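Local coordinates for protein galactan 1,3-beta-galactosidase (Phanerochaete chrysosporium, PDB 7BYS) that probably releases galactose from the chain ends of beta-1,3-galactans as a family 43 exo-acting glycosidase, and carries a calcium-containing carbohydrate-binding module, at residues Y105-V110 and A133-D137; T236-Y240 and P384-G388. All blocks are in the same frame, centred on the assembly; numbering follows the deposited sequence. Where two conformers were deposited one is given.

Contact 1. Residues Y105-V110 and A133-D137; sequences YGAAMV and ADSRD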
ATOM      1  N   TYR A 105       5.172 -18.562 -11.009  1.00 13.04           N
ATOM      2  CA  TYR A 105       6.339 -17.794 -10.569  1.00 14.99           C
ATOM      3  C   TYR A 105       7.657 -18.540 -10.773  1.00 15.06           C
ATOM      4  O   TYR A 105       8.652 -18.266 -10.091  1.00 16.27           O
ATOM      5  CB  TYR A 105       6.180 -17.287  -9.132  1.00 17.18           C
ATOM      6  CG  TYR A 105       5.065 -16.285  -9.012  1.00 17.19           C
ATOM      7  CD1 TYR A 105       5.295 -14.938  -9.265  1.00 16.83           C
ATOM      8  CD2 TYR A 105       3.779 -16.680  -8.677  1.00 22.11           C
ATOM      9  CE1 TYR A 105       4.283 -14.010  -9.165  1.00 17.65           C
ATOM     10  CE2 TYR A 105       2.756 -15.758  -8.580  1.00 22.22           C
ATOM     11  CZ  TYR A 105       3.014 -14.421  -8.825  1.00 20.58           C
ATOM     12  OH  TYR A 105       1.992 -13.503  -8.731  1.00 23.16           O
ATOM     13  N   GLY A 106       7.699 -19.474 -11.722  1.00 13.77           N
ATOM     14  CA  GLY A 106       8.905 -20.227 -11.985  1.00 14.87           C
ATOM     15  C   GLY A 106       9.862 -19.611 -12.975  1.00 16.04           C
ATOM     16  O   GLY A 106      11.000 -20.076 -13.076  1.00 19.63           O
ATOM     17  N   ALA A 107       9.440 -18.581 -13.713  1.00 15.01           N
ATOM     18  CA  ALA A 107      10.269 -17.969 -14.748  1.00 13.65           C
ATOM     19  C   ALA A 107      11.207 -16.894 -14.205  1.00 12.10           C
ATOM     20  O   ALA A 107      12.339 -16.775 -14.686  1.00 14.48           O
ATOM     21  CB  ALA A 107       9.386 -17.385 -15.855  1.00 14.49           C
ATOM     22  N   ALA A 108      10.752 -16.106 -13.225  1.00 12.73           N
ATOM     23  CA  ALA A 108      11.587 -15.154 -12.484  1.00 12.29           C
ATOM     24  C   ALA A 108      12.409 -14.239 -13.398  1.00 10.06           C
ATOM     25  O   ALA A 108      13.637 -14.229 -13.362  1.00 12.63           O
ATOM     26  CB  ALA A 108      12.479 -15.879 -11.476  1.00 13.77           C
ATOM     27  N   MET A 109      11.699 -13.444 -14.198  1.00 10.44           N
ATOM     28  CA  MET A 109      12.333 -12.527 -15.132  1.00 10.92           C
ATOM     29  C   MET A 109      11.911 -11.086 -14.868  1.00  9.87           C
ATOM     30  O   MET A 109      11.003 -10.807 -14.078  1.00 10.34           O
ATOM     31  CB  MET A 109      11.991 -12.912 -16.575  1.00 12.42           C
ATOM     32  CG  MET A 109      12.557 -14.258 -16.972  0.44 12.21           C
ATOM     33  SD  MET A 109      11.885 -14.835 -18.538  0.44 11.93           S
ATOM     34  CE  MET A 109      12.844 -16.329 -18.796  0.44 14.85           C
ATOM     35  N   VAL A 110      12.622 -10.161 -15.519  1.00 10.55           N
ATOM     36  CA  VAL A 110      12.183  -8.783 -15.649  1.00 10.76           C
ATOM     37  C   VAL A 110      11.670  -8.613 -17.066  1.00 11.44           C
ATOM     38  O   VAL A 110      12.034  -9.358 -17.984  1.00 13.57           O
ATOM     39  CB  VAL A 110      13.291  -7.737 -15.348  1.00 11.56           C
ATOM     40  CG1 VAL A 110      13.719  -7.776 -13.891  1.00 11.89           C
ATOM     41  CG2 VAL A 110      14.483  -7.918 -16.288  1.00 11.76           C
ATOM     42  N   ALA A 133      20.379 -14.455 -13.534  1.00 15.92           N
ATOM     43  CA  ALA A 133      19.855 -14.906 -12.250  1.00 12.69           C
ATOM     44  C   ALA A 133      18.385 -14.529 -12.117  1.00 13.49           C
ATOM     45  O   ALA A 133      17.852 -13.732 -12.889  1.00 13.21           O
ATOM     46  CB  ALA A 133      20.666 -14.301 -11.096  1.00 15.93           C
ATOM     47  N   ASP A 134      17.732 -15.137 -11.126  1.00 13.68           N
ATOM     48  CA  ASP A 134      16.325 -14.877 -10.863  1.00 12.96           C
ATOM     49  C   ASP A 134      16.096 -13.412 -10.529  1.00 10.42           C
ATOM     50  O   ASP A 134      16.908 -12.756  -9.866  1.00 11.67           O
ATOM     51  CB  ASP A 134      15.868 -15.651  -9.625  1.00 12.20           C
ATOM     52  CG  ASP A 134      15.733 -17.134  -9.863  1.00 16.37           C
ATOM     53  OD1 ASP A 134      15.933 -17.601 -11.010  1.00 16.51           O
ATOM     54  OD2 ASP A 134      15.416 -17.839  -8.874  1.00 16.58           O
ATOM     55  N   SER A 135      14.940 -12.921 -10.953  1.00 10.38           N
ATOM     56  CA  SER A 135      14.408 -11.657 -10.458  1.00 10.21           C
ATOM     57  C   SER A 135      12.910 -11.834 -10.289  1.00 10.00           C
ATOM     58  O   SER A 135      12.210 -12.165 -11.254  1.00 10.11           O
ATOM     59  CB  SER A 135      14.714 -10.524 -11.440  1.00 11.37           C
ATOM     60  OG  SER A 135      14.197  -9.285 -10.980  1.00 10.99           O
ATOM     61  N   ARG A 136      12.416 -11.617  -9.069  1.00  9.50           N
ATOM     62  CA  ARG A 136      10.981 -11.675  -8.820  1.00 11.54           C
ATOM     63  C   ARG A 136      10.484 -10.286  -8.431  1.00 10.37           C
ATOM     64  O   ARG A 136      10.467  -9.400  -9.289  1.00 10.11           O
ATOM     65  CB  ARG A 136      10.621 -12.811  -7.856  1.00  9.58           C
ATOM     66  CG  ARG A 136      10.734 -14.165  -8.539  1.00 11.02           C
ATOM     67  CD  ARG A 136      10.359 -15.315  -7.614  1.00 12.13           C
ATOM     68  NE  ARG A 136      10.404 -16.603  -8.304  1.00 14.56           N
ATOM     69  CZ  ARG A 136      11.507 -17.324  -8.480  1.00 12.48           C
ATOM     70  NH1 ARG A 136      12.683 -16.896  -8.048  1.00 14.67           N
ATOM     71  NH2 ARG A 136      11.433 -18.484  -9.126  1.00 15.05           N
ATOM     72  N   ASP A 137      10.118 -10.035  -7.172  1.00  9.33           N
ATOM     73  CA  ASP A 137       9.771  -8.662  -6.801  1.00 11.25           C
ATOM     74  C   ASP A 137      10.950  -7.753  -7.123  1.00  9.96           C
ATOM     75  O   ASP A 137      12.109  -8.097  -6.865  1.00 10.46           O
ATOM     76  CB  ASP A 137       9.537  -8.555  -5.295  1.00 10.91           C
ATOM     77  CG  ASP A 137       8.155  -8.989  -4.861  1.00 11.06           C
ATOM     78  OD1 ASP A 137       7.408  -9.581  -5.655  1.00 13.84           O
ATOM     79  OD2 ASP A 137       7.844  -8.761  -3.682  1.00 11.56           O
TER
HETATM   80  O   HOH W   1      11.591  -9.183 -11.728  1.00  9.93           O

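Contact 2. Residues T236-Y240 and P384-G388; sequences TRTWY and PDSGG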
ATOM      1  N   THR A 236       1.576  -5.286  14.000  1.00  8.98           N
ATOM      2  CA  THR A 236       0.591  -4.847  13.015  1.00 11.10           C
ATOM      3  C   THR A 236       0.896  -5.312  11.599  1.00  9.61           C
ATOM      4  O   THR A 236       0.060  -5.104  10.717  1.00  9.49           O
ATOM      5  CB  THR A 236       0.441  -3.317  12.979  1.00 10.85           C
ATOM      6  OG1 THR A 236       1.598  -2.723  12.384  1.00 10.06           O
ATOM      7  CG2 THR A 236       0.208  -2.732  14.369  1.00  9.78           C
ATOM      8  N   ARG A 237       2.073  -5.890  11.355  1.00  8.97           N
ATOM      9  CA  ARG A 237       2.453  -6.350  10.021  1.00  9.98           C
ATOM     10  C   ARG A 237       2.357  -5.201   9.015  1.00  9.08           C
ATOM     11  O   ARG A 237       1.665  -5.276   7.996  1.00  8.88           O
ATOM     12  CB  ARG A 237       1.625  -7.564   9.596  1.00 10.00           C
ATOM     13  CG  ARG A 237       1.573  -8.652  10.668  1.00  9.94           C
ATOM     14  CD  ARG A 237       0.672  -9.814  10.278  1.00 11.43           C
ATOM     15  NE  ARG A 237      -0.713  -9.375  10.141  1.00 11.30           N
ATOM     16  CZ  ARG A 237      -1.674 -10.090   9.566  1.00 12.61           C
ATOM     17  NH1 ARG A 237      -1.418 -11.294   9.061  1.00 14.90           N
ATOM     18  NH2 ARG A 237      -2.899  -9.581   9.467  1.00 11.47           N
ATOM     19  N   THR A 238       3.078  -4.123   9.338  1.00  8.72           N
ATOM     20  CA  THR A 238       3.073  -2.890   8.549  1.00  8.85           C
ATOM     21  C   THR A 238       1.662  -2.332   8.419  1.00  8.56           C
ATOM     22  O   THR A 238       1.246  -1.873   7.353  1.00  9.50           O
ATOM     23  CB  THR A 238       3.763  -3.042   7.189  1.00  7.56           C
ATOM     24  OG1 THR A 238       4.876  -3.933   7.314  1.00  8.66           O
ATOM     25  CG2 THR A 238       4.314  -1.699   6.721  1.00 10.64           C
ATOM     26  N   TRP A 239       0.921  -2.346   9.529  1.00  9.00           N
ATOM     27  CA  TRP A 239      -0.472  -1.903   9.507  1.00  8.87           C
ATOM     28  C   TRP A 239      -1.245  -2.628   8.408  1.00  8.93           C
ATOM     29  O   TRP A 239      -2.050  -2.039   7.680  1.00 10.41           O
ATOM     30  CB  TRP A 239      -0.569  -0.376   9.378  1.00  8.67           C
ATOM     31  CG  TRP A 239       0.017   0.338  10.568  1.00 10.33           C
ATOM     32  CD1 TRP A 239       1.201   1.011  10.618  1.00 10.99           C
ATOM     33  CD2 TRP A 239      -0.536   0.394  11.890  1.00  9.91           C
ATOM     34  NE1 TRP A 239       1.406   1.507  11.881  1.00 11.01           N
ATOM     35  CE2 TRP A 239       0.349   1.155  12.679  1.00 10.60           C
ATOM     36  CE3 TRP A 239      -1.713  -0.091  12.471  1.00 11.35           C
ATOM     37  CZ2 TRP A 239       0.113   1.423  14.032  1.00 11.79           C
ATOM     38  CZ3 TRP A 239      -1.955   0.185  13.816  1.00 12.24           C
ATOM     39  CH2 TRP A 239      -1.047   0.938  14.576  1.00 13.26           C
ATOM     40  N   TYR A 240      -0.985  -3.933   8.297  1.00  7.35           N
ATOM     41  CA  TYR A 240      -1.530  -4.801   7.249  1.00  7.64           C
ATOM     42  C   TYR A 240      -1.291  -4.224   5.845  1.00  8.15           C
ATOM     43  O   TYR A 240      -2.203  -3.746   5.159  1.00  8.49           O
ATOM     44  CB  TYR A 240      -3.006  -5.130   7.501  1.00  8.80           C
ATOM     45  CG  TYR A 240      -3.495  -6.385   6.811  1.00  8.64           C
ATOM     46  CD1 TYR A 240      -3.020  -6.778   5.558  1.00 11.71           C
ATOM     47  CD2 TYR A 240      -4.446  -7.185   7.427  1.00 10.11           C
ATOM     48  CE1 TYR A 240      -3.491  -7.953   4.942  1.00  9.86           C
ATOM     49  CE2 TYR A 240      -4.902  -8.327   6.842  1.00 11.19           C
ATOM     50  CZ  TYR A 240      -4.443  -8.709   5.613  1.00  9.25           C
ATOM     51  OH  TYR A 240      -4.934  -9.865   5.080  1.00 11.57           O
ATOM     52  N   PRO A 384     -10.393  -6.922   7.938  1.00  9.32           N
ATOM     53  CA  PRO A 384      -9.337  -7.902   7.667  1.00 10.81           C
ATOM     54  C   PRO A 384      -8.879  -8.598   8.941  1.00 10.58           C
ATOM     55  O   PRO A 384      -9.024  -8.083  10.058  1.00 10.63           O
ATOM     56  CB  PRO A 384      -8.200  -7.049   7.079  1.00 13.14           C
ATOM     57  CG  PRO A 384      -8.878  -5.825   6.523  1.00 12.22           C
ATOM     58  CD  PRO A 384     -10.067  -5.573   7.435  1.00 10.75           C
ATOM     59  N   ASP A 385      -8.297  -9.790   8.764  1.00  9.41           N
ATOM     60  CA  ASP A 385      -7.568 -10.413   9.861  1.00  9.63           C
ATOM     61  C   ASP A 385      -6.527  -9.426  10.375  1.00  9.30           C
ATOM     62  O   ASP A 385      -5.833  -8.779   9.590  1.00 10.81           O
ATOM     63  CB  ASP A 385      -6.885 -11.694   9.376  1.00 11.81           C
ATOM     64  CG  ASP A 385      -6.003 -11.480   8.153  1.00 12.67           C
ATOM     65  OD1 ASP A 385      -6.533 -11.157   7.073  1.00 13.26           O
ATOM     66  OD2 ASP A 385      -4.769 -11.646   8.277  1.00 13.75           O
ATOM     67  N   SER A 386      -6.446  -9.263  11.684  1.00  9.09           N
ATOM     68  CA  SER A 386      -5.550  -8.256  12.232  1.00 10.24           C
ATOM     69  C   SER A 386      -4.203  -8.805  12.683  1.00  9.37           C
ATOM     70  O   SER A 386      -3.307  -8.015  12.995  1.00 12.00           O
ATOM     71  CB  SER A 386      -6.241  -7.490  13.361  1.00 10.16           C
ATOM     72  OG  SER A 386      -6.344  -8.334  14.496  1.00 10.08           O
ATOM     73  N   GLY A 387      -4.027 -10.126  12.703  1.00 10.67           N
ATOM     74  CA  GLY A 387      -2.799 -10.761  13.139  1.00 11.00           C
ATOM     75  C   GLY A 387      -2.943 -11.522  14.441  1.00 14.89           C
ATOM     76  O   GLY A 387      -2.118 -12.401  14.729  1.00 17.38           O
ATOM     77  N   GLY A 388      -3.959 -11.203  15.230  1.00 12.95           N
ATOM     78  CA  GLY A 388      -4.201 -11.887  16.483  1.00 13.34           C
ATOM     79  C   GLY A 388      -5.347 -11.210  17.207  1.00 14.17           C
ATOM     80  O   GLY A 388      -5.695 -10.058  16.930  1.00 13.36           O
TER
HETATM   81  O   HOH W   2      -2.172  -6.848  10.706  1.00 12.66           O
HETATM   82  O   HOH W   3      -3.087 -12.481   6.409  1.00 17.95           O

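Contact 1. Residues Y105-V110 and A133-D137
The carbonyl oxygen of Y105 takes two hydrogen bonds from one side chain. R136 grips it side-on: NE and NH2 each lie 3.0 Å from Y105 O. The oxygen sits at the guanidinium edge, in plane, and both nitrogens lie in the carbonyl plane. Each N-H...O angle is 146°, bent because two donors share one atom. The third nitrogen, R136 NH1, forms a salt bridge with D134 OD2 at 3.0 Å and meets it from above the carboxylate plane. D134 has other partners too, K129 on OD1 and the backbone N of N158 on OD2. The methyl of A108 covers one guanidinium face, with CB 3.5 Å from R136 CZ. The R136 chain is extended from CG to NE (chi2 -179°, chi3 177°), which carries the group past A108 to Y105. A backbone bond joins S135 N to A108 O at 3.0 Å. On the strand side, V110 CG1 packs 3.3 Å from S135 OG. A water takes a bond from S135 OG at 2.7 Å and donates to M109 O and R136 O. With three nitrogens engaged and one face covered, the guanidinium is probably restrained from turning, and its charge is probably balanced in part by D134.

Contact 2. Residues T236-Y240 and P384-G388
A left-handed helical turn at 237-240, in the family 43 catalytic domain, presents R237 and Y240 to a loop of the carbohydrate-binding module. All four residues of the turn have positive phi angles. D385 of the loop takes both side chains on its carboxylate. R237 NH2 makes a salt bridge to D385 OD2 at 3.0 Å. It comes from above the carboxylate plane, and the two flat groups stand 78° apart. NH1 adds a weak bond to the same oxygen. Y240 OH donates to D385 OD1 at 2.9 Å, on the syn side. The D385 carboxylate reaches both because CG sits between the backbone N and the carbonyl carbon (chi1 54°). The tyrosine ring edge also meets the backbone, with Y240 CE2 2.9 Å from D385 O, while P384 CB touches CE2 at 3.5 Å. Over one guanidinium face of R237 lies CA of G387, offset toward the rim; the backbone angles there suit glycine. One water accepts from R237 NE and donates to T236 O and S386 O; another donates to D385 OD2 at 2.6 Å. Replacing D385 with alanine removes the carboxylate and would probably leave the R237 charge without its mate and the Y240 hydroxyl without its acceptor. This contact is a mainly polar patch of the interface, with one aspartate binding both partners, between a beta-propeller and a beta-sandwich module.

In the fold
Contact 1 lies wholly within the catalytic propeller, where it ties the loop leading into strand 109-115 to the loop before strand 138-142. Contact 2 joins that propeller to the binding module. Their centres are 28 Å apart, and their nearest atoms about 12 Å. Contact 1 borders the propeller's galactose site, known from other structures of this protein and empty here; D137 is one of its residues, and Y105 OH is hydrogen-bonded to E81, another. Contact 2 comes within about 8 Å of residues of two sugar sites, one in each domain, measured between nearest side-chain atoms: Y240 to Q242 of the propeller site, and P384 to R367, which binds galactose in the module in other structures.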